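Long-range contact in MAU2 chromatid cohesion factor homolog (PDB 4XDN), which forms a complex with SCC2 that is required for cohesin to associate with chromosomes, and so takes part in sister chromatid cohesion: residues P312-L326 / S374-C386. Numbering follows the deposited sequence.
Sequences PMIFHYKELKNILLL and SRIQTYKSILEFC
One face of the Tyr379 ring is occupied by Met313, whose methyl CE stands 3.8 Å from the ring centroid in a CH-pi contact displaced toward the CE1 rim. The sulfur SD lies obliquely at 4.6 Å from the same centroid, which makes the pair a Met-aromatic contact. Glu319 meets the ring at its edge through CG, and its OE2 comes 3.3 Å from the phenolic OH. The guanidinium of Arg375 is engaged on two sides: Pro312 lays CB over one face, 3.7 Å from NE, while Glu319 OE2 approaches in the plane at the edge and forms a long salt bridge of 3.4 Å with NH2. The carboxylate plane is tilted 27° from the guanidinium and one oxygen makes the bridge; a bend at chi3 (66°) turns the arginine head back toward its partner. The His316 ring stands perpendicular to this guanidinium, and Pro312 CA covers one of its faces.

Two nearly parallel helices meet here in what is probably a TPR-like helical array, with axes 11.9 Å apart at closest and inclined by 26°. Long side chains bridge the gap, and helix 339-360 helps to fill it, touching both Tyr379 and Ile382. His316 ends the short helix 312-315 and occupies the N-cap position of the helix that starts at Tyr317. On helix 369-398, Gln377 and Lys380 hydrogen-bond to another protein chain, consistent with the SCC2 complex.

The same Met313 CE also meets Thr378 CG2 tip to tip at 3.6 Å. Farther along, the contact turns apolar: Ile323 and Ile382 cross at about a right angle, their CD1 methyls 3.8 Å apart, and Leu326 packs its methyls against Ile382 CG2 and Phe385 CB. Beside them, the side-chain ND2 of Asn322 is hydrogen-bonded to Thr355 OG1 of helix 339-360.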
loop_
_atom_site.group_PDB
_atom_site.type_symbol
_atom_site.label_atom_id
_atom_site.label_comp_id
_atom_site.label_asym_id
_atom_site.label_seq_id
_atom_site.Cartn_x
_atom_site.Cartn_y
_atom_site.Cartn_z
ATOM N N PRO A 312 -11.724 -5.874 -6.102
ATOM C CA PRO A 312 -11.532 -7.120 -6.857
ATOM C C PRO A 312 -10.326 -7.955 -6.410
ATOM O O PRO A 312 -10.364 -9.174 -6.562
ATOM C CB PRO A 312 -11.354 -6.631 -8.302
ATOM C CG PRO A 312 -10.954 -5.209 -8.192
ATOM C CD PRO A 312 -11.631 -4.687 -6.968
ATOM N N MET A 313 -9.289 -7.326 -5.865
ATOM C CA MET A 313 -8.116 -8.065 -5.396
ATOM C C MET A 313 -8.438 -8.874 -4.144
ATOM O O MET A 313 -7.782 -9.878 -3.858
ATOM C CB MET A 313 -6.953 -7.116 -5.101
ATOM C CG MET A 313 -6.487 -6.308 -6.293
ATOM S SD MET A 313 -5.470 -7.247 -7.443
ATOM C CE MET A 313 -5.649 -6.222 -8.905
ATOM N N ILE A 314 -9.446 -8.425 -3.404
ATOM C CA ILE A 314 -9.794 -9.011 -2.115
ATOM C C ILE A 314 -11.102 -9.798 -2.192
ATOM O O ILE A 314 -11.282 -10.785 -1.478
ATOM C CB ILE A 314 -9.916 -7.911 -1.029
ATOM C CG1 ILE A 314 -8.626 -7.082 -0.955
ATOM C CG2 ILE A 314 -10.242 -8.511 0.335
ATOM C CD1 ILE A 314 -7.370 -7.883 -0.603
ATOM N N PHE A 315 -12.005 -9.364 -3.067
ATOM C CA PHE A 315 -13.335 -9.961 -3.162
ATOM C C PHE A 315 -13.370 -11.176 -4.090
ATOM O O PHE A 315 -14.277 -12.002 -3.996
ATOM C CB PHE A 315 -14.351 -8.919 -3.639
ATOM C CG PHE A 315 -14.645 -7.835 -2.628
ATOM C CD1 PHE A 315 -13.963 -7.773 -1.421
ATOM C CD2 PHE A 315 -15.616 -6.882 -2.889
ATOM C CE1 PHE A 315 -14.240 -6.778 -0.499
ATOM C CE2 PHE A 315 -15.897 -5.887 -1.973
ATOM C CZ PHE A 315 -15.208 -5.836 -0.775
ATOM N N HIS A 316 -12.391 -11.279 -4.983
ATOM C CA HIS A 316 -12.283 -12.435 -5.871
ATOM C C HIS A 316 -11.341 -13.478 -5.269
ATOM O O HIS A 316 -10.245 -13.148 -4.814
ATOM C CB HIS A 316 -11.793 -12.008 -7.256
ATOM C CG HIS A 316 -12.704 -11.044 -7.950
ATOM N ND1 HIS A 316 -13.799 -10.475 -7.333
ATOM C CD2 HIS A 316 -12.687 -10.549 -9.211
ATOM C CE1 HIS A 316 -14.413 -9.671 -8.181
ATOM N NE2 HIS A 316 -13.758 -9.697 -9.329
ATOM N N TYR A 317 -11.774 -14.735 -5.279
ATOM C CA TYR A 317 -11.056 -15.808 -4.592
ATOM C C TYR A 317 -9.621 -16.006 -5.087
ATOM O O TYR A 317 -8.696 -16.087 -4.281
ATOM C CB TYR A 317 -11.827 -17.124 -4.728
ATOM C CG TYR A 317 -11.116 -18.303 -4.103
ATOM C CD1 TYR A 317 -10.868 -18.344 -2.738
ATOM C CD2 TYR A 317 -10.697 -19.377 -4.877
ATOM C CE1 TYR A 317 -10.219 -19.419 -2.162
ATOM C CE2 TYR A 317 -10.048 -20.458 -4.309
ATOM C CZ TYR A 317 -9.811 -20.473 -2.951
ATOM O OH TYR A 317 -9.167 -21.546 -2.379
ATOM N N LYS A 318 -9.438 -16.093 -6.401
ATOM C CA LYS A 318 -8.105 -16.290 -6.964
ATOM C C LYS A 318 -7.189 -15.113 -6.647
ATOM O O LYS A 318 -6.035 -15.301 -6.261
ATOM C CB LYS A 318 -8.177 -16.492 -8.479
ATOM C CG LYS A 318 -8.605 -17.885 -8.907
ATOM C CD LYS A 318 -7.958 -18.270 -10.231
ATOM C CE LYS A 318 -8.435 -19.630 -10.723
ATOM N NZ LYS A 318 -9.861 -19.598 -11.155
ATOM N N GLU A 319 -7.707 -13.900 -6.818
ATOM C CA GLU A 319 -6.928 -12.698 -6.555
ATOM C C GLU A 319 -6.537 -12.621 -5.086
ATOM O O GLU A 319 -5.436 -12.189 -4.748
ATOM C CB GLU A 319 -7.710 -11.441 -6.947
ATOM C CG GLU A 319 -7.798 -11.178 -8.447
ATOM C CD GLU A 319 -8.842 -12.031 -9.139
ATOM O OE1 GLU A 319 -9.249 -13.065 -8.570
ATOM O OE2 GLU A 319 -9.259 -11.663 -10.258
ATOM N N LEU A 320 -7.444 -13.047 -4.214
ATOM C CA LEU A 320 -7.228 -12.947 -2.778
ATOM C C LEU A 320 -6.101 -13.866 -2.314
ATOM O O LEU A 320 -5.220 -13.443 -1.564
ATOM C CB LEU A 320 -8.518 -13.273 -2.023
ATOM C CG LEU A 320 -8.432 -13.248 -0.496
ATOM C CD1 LEU A 320 -7.911 -11.913 0.009
ATOM C CD2 LEU A 320 -9.790 -13.544 0.104
ATOM N N LYS A 321 -6.133 -15.119 -2.755
ATOM C CA LYS A 321 -5.088 -16.071 -2.398
ATOM C C LYS A 321 -3.738 -15.590 -2.910
ATOM O O LYS A 321 -2.720 -15.742 -2.236
ATOM C CB LYS A 321 -5.399 -17.459 -2.958
ATOM C CG LYS A 321 -6.453 -18.219 -2.169
ATOM C CD LYS A 321 -6.382 -19.724 -2.408
ATOM C CE LYS A 321 -5.138 -20.358 -1.789
ATOM N NZ LYS A 321 -5.034 -20.104 -0.321
ATOM N N ASN A 322 -3.742 -15.002 -4.103
ATOM C CA ASN A 322 -2.529 -14.448 -4.693
ATOM C C ASN A 322 -1.923 -13.370 -3.793
ATOM O O ASN A 322 -0.712 -13.342 -3.577
ATOM C CB ASN A 322 -2.829 -13.875 -6.079
ATOM C CG ASN A 322 -1.572 -13.576 -6.878
ATOM O OD1 ASN A 322 -0.651 -14.394 -6.947
ATOM N ND2 ASN A 322 -1.529 -12.395 -7.488
ATOM N N ILE A 323 -2.777 -12.492 -3.267
ATOM C CA ILE A 323 -2.345 -11.446 -2.341
ATOM C C ILE A 323 -1.816 -12.064 -1.050
ATOM O O ILE A 323 -0.767 -11.667 -0.548
ATOM C CB ILE A 323 -3.499 -10.468 -1.998
ATOM C CG1 ILE A 323 -3.946 -9.682 -3.239
ATOM C CG2 ILE A 323 -3.089 -9.497 -0.883
ATOM C CD1 ILE A 323 -2.924 -8.686 -3.773
ATOM N N LEU A 324 -2.554 -13.031 -0.514
ATOM C CA LEU A 324 -2.178 -13.672 0.742
ATOM C C LEU A 324 -0.834 -14.375 0.617
ATOM O O LEU A 324 -0.032 -14.375 1.552
ATOM C CB LEU A 324 -3.250 -14.673 1.177
ATOM C CG LEU A 324 -2.912 -15.523 2.404
ATOM C CD1 LEU A 324 -2.573 -14.651 3.610
ATOM C CD2 LEU A 324 -4.061 -16.464 2.727
ATOM N N LEU A 325 -0.591 -14.976 -0.541
ATOM C CA LEU A 325 0.659 -15.681 -0.766
ATOM C C LEU A 325 1.812 -14.683 -0.832
ATOM O O LEU A 325 2.921 -14.976 -0.387
ATOM C CB LEU A 325 0.585 -16.513 -2.046
ATOM C CG LEU A 325 1.807 -17.383 -2.352
ATOM C CD1 LEU A 325 2.123 -18.321 -1.192
ATOM C CD2 LEU A 325 1.578 -18.180 -3.629
ATOM N N LEU A 326 1.542 -13.501 -1.376
ATOM C CA LEU A 326 2.546 -12.446 -1.434
ATOM C C LEU A 326 2.907 -11.981 -0.028
ATOM O O LEU A 326 4.084 -11.910 0.325
ATOM C CB LEU A 326 2.046 -11.263 -2.270
ATOM C CG LEU A 326 2.958 -10.033 -2.332
ATOM C CD1 LEU A 326 4.281 -10.363 -3.006
ATOM C CD2 LEU A 326 2.260 -8.885 -3.048
ATOM N N SER A 374 -6.852 -0.225 -14.861
ATOM C CA SER A 374 -6.333 0.065 -13.530
ATOM C C SER A 374 -6.016 -1.223 -12.777
ATOM O O SER A 374 -5.066 -1.274 -11.994
ATOM C CB SER A 374 -7.333 0.907 -12.732
ATOM O OG SER A 374 -8.505 0.168 -12.443
ATOM N N ARG A 375 -6.815 -2.260 -13.014
ATOM C CA ARG A 375 -6.581 -3.555 -12.387
ATOM C C ARG A 375 -5.285 -4.173 -12.906
ATOM O O ARG A 375 -4.549 -4.811 -12.156
ATOM C CB ARG A 375 -7.755 -4.500 -12.642
ATOM C CG ARG A 375 -9.041 -4.104 -11.936
ATOM C CD ARG A 375 -10.160 -5.078 -12.254
ATOM N NE ARG A 375 -9.890 -6.401 -11.701
ATOM C CZ ARG A 375 -10.570 -7.501 -12.012
ATOM N NH1 ARG A 375 -11.566 -7.449 -12.887
ATOM N NH2 ARG A 375 -10.247 -8.659 -11.451
ATOM N N ILE A 376 -5.015 -3.977 -14.192
ATOM C CA ILE A 376 -3.785 -4.471 -14.801
ATOM C C ILE A 376 -2.581 -3.725 -14.235
ATOM O O ILE A 376 -1.512 -4.302 -14.047
ATOM C CB ILE A 376 -3.825 -4.318 -16.334
ATOM C CG1 ILE A 376 -4.851 -5.286 -16.925
ATOM C CG2 ILE A 376 -2.456 -4.590 -16.956
ATOM C CD1 ILE A 376 -5.263 -4.952 -18.343
ATOM N N GLN A 377 -2.766 -2.437 -13.968
ATOM C CA GLN A 377 -1.699 -1.603 -13.438
ATOM C C GLN A 377 -1.307 -2.083 -12.040
ATOM O O GLN A 377 -0.125 -2.102 -11.684
ATOM C CB GLN A 377 -2.140 -0.137 -13.406
ATOM C CG GLN A 377 -1.001 0.869 -13.477
ATOM C CD GLN A 377 -0.406 1.001 -14.873
ATOM O OE1 GLN A 377 -0.547 0.112 -15.713
ATOM N NE2 GLN A 377 0.264 2.122 -15.122
ATOM N N THR A 378 -2.306 -2.480 -11.258
ATOM C CA THR A 378 -2.078 -3.037 -9.930
ATOM C C THR A 378 -1.410 -4.405 -10.032
ATOM O O THR A 378 -0.531 -4.736 -9.235
ATOM C CB THR A 378 -3.397 -3.161 -9.142
ATOM O OG1 THR A 378 -3.912 -1.854 -8.873
ATOM C CG2 THR A 378 -3.190 -3.889 -7.821
ATOM N N TYR A 379 -1.838 -5.199 -11.010
ATOM C CA TYR A 379 -1.220 -6.494 -11.268
ATOM C C TYR A 379 0.261 -6.316 -11.580
ATOM O O TYR A 379 1.095 -7.094 -11.122
ATOM C CB TYR A 379 -1.915 -7.212 -12.431
ATOM C CG TYR A 379 -3.247 -7.850 -12.100
ATOM C CD1 TYR A 379 -3.469 -8.461 -10.871
ATOM C CD2 TYR A 379 -4.285 -7.851 -13.026
ATOM C CE1 TYR A 379 -4.683 -9.049 -10.573
ATOM C CE2 TYR A 379 -5.502 -8.437 -12.734
ATOM C CZ TYR A 379 -5.695 -9.033 -11.506
ATOM O OH TYR A 379 -6.904 -9.617 -11.209
ATOM N N LYS A 380 0.583 -5.287 -12.355
ATOM C CA LYS A 380 1.967 -5.024 -12.730
ATOM C C LYS A 380 2.795 -4.616 -11.515
ATOM O O LYS A 380 3.978 -4.939 -11.428
ATOM C CB LYS A 380 2.032 -3.944 -13.810
ATOM C CG LYS A 380 1.635 -4.445 -15.195
ATOM C CD LYS A 380 1.247 -3.309 -16.128
ATOM C CE LYS A 380 2.390 -2.331 -16.337
ATOM N NZ LYS A 380 2.013 -1.237 -17.274
ATOM N N SER A 381 2.170 -3.918 -10.572
ATOM C CA SER A 381 2.859 -3.522 -9.348
ATOM C C SER A 381 3.199 -4.757 -8.523
ATOM O O SER A 381 4.241 -4.811 -7.874
ATOM C CB SER A 381 2.007 -2.553 -8.526
ATOM O OG SER A 381 0.912 -3.217 -7.923
ATOM N N ILE A 382 2.313 -5.749 -8.552
ATOM C CA ILE A 382 2.556 -7.006 -7.854
ATOM C C ILE A 382 3.763 -7.704 -8.469
ATOM O O ILE A 382 4.602 -8.245 -7.748
ATOM C CB ILE A 382 1.323 -7.936 -7.897
ATOM C CG1 ILE A 382 0.192 -7.332 -7.062
ATOM C CG2 ILE A 382 1.677 -9.335 -7.377
ATOM C CD1 ILE A 382 -1.119 -8.101 -7.111
ATOM N N LEU A 383 3.854 -7.692 -9.796
ATOM C CA LEU A 383 5.026 -8.236 -10.477
ATOM C C LEU A 383 6.279 -7.507 -10.002
ATOM O O LEU A 383 7.326 -8.120 -9.795
ATOM C CB LEU A 383 4.896 -8.113 -11.998
ATOM C CG LEU A 383 3.753 -8.855 -12.697
ATOM C CD1 LEU A 383 3.784 -8.570 -14.195
ATOM C CD2 LEU A 383 3.818 -10.355 -12.444
ATOM N N GLU A 384 6.161 -6.195 -9.829
ATOM C CA GLU A 384 7.289 -5.380 -9.401
ATOM C C GLU A 384 7.677 -5.693 -7.957
ATOM O O GLU A 384 8.854 -5.639 -7.602
ATOM C CB GLU A 384 6.963 -3.895 -9.560
ATOM C CG GLU A 384 6.939 -3.435 -11.009
ATOM C CD GLU A 384 6.373 -2.038 -11.174
ATOM O OE1 GLU A 384 6.054 -1.394 -10.152
ATOM O OE2 GLU A 384 6.242 -1.585 -12.330
ATOM N N PHE A 385 6.688 -6.025 -7.130
ATOM C CA PHE A 385 6.955 -6.430 -5.754
ATOM C C PHE A 385 7.714 -7.755 -5.719
ATOM O O PHE A 385 8.623 -7.934 -4.909
ATOM C CB PHE A 385 5.656 -6.556 -4.954
ATOM C CG PHE A 385 5.116 -5.245 -4.448
ATOM C CD1 PHE A 385 5.848 -4.472 -3.562
ATOM C CD2 PHE A 385 3.863 -4.797 -4.839
ATOM C CE1 PHE A 385 5.349 -3.271 -3.090
ATOM C CE2 PHE A 385 3.359 -3.596 -4.368
ATOM C CZ PHE A 385 4.102 -2.833 -3.494
ATOM N N CYS A 386 7.338 -8.677 -6.602
ATOM C CA CYS A 386 7.970 -9.991 -6.656
ATOM C C CYS A 386 9.455 -9.881 -6.977
ATOM O O CYS A 386 10.283 -10.535 -6.346
ATOM C CB CYS A 386 7.282 -10.878 -7.695
ATOM S SG CYS A 386 5.628 -11.452 -7.229
#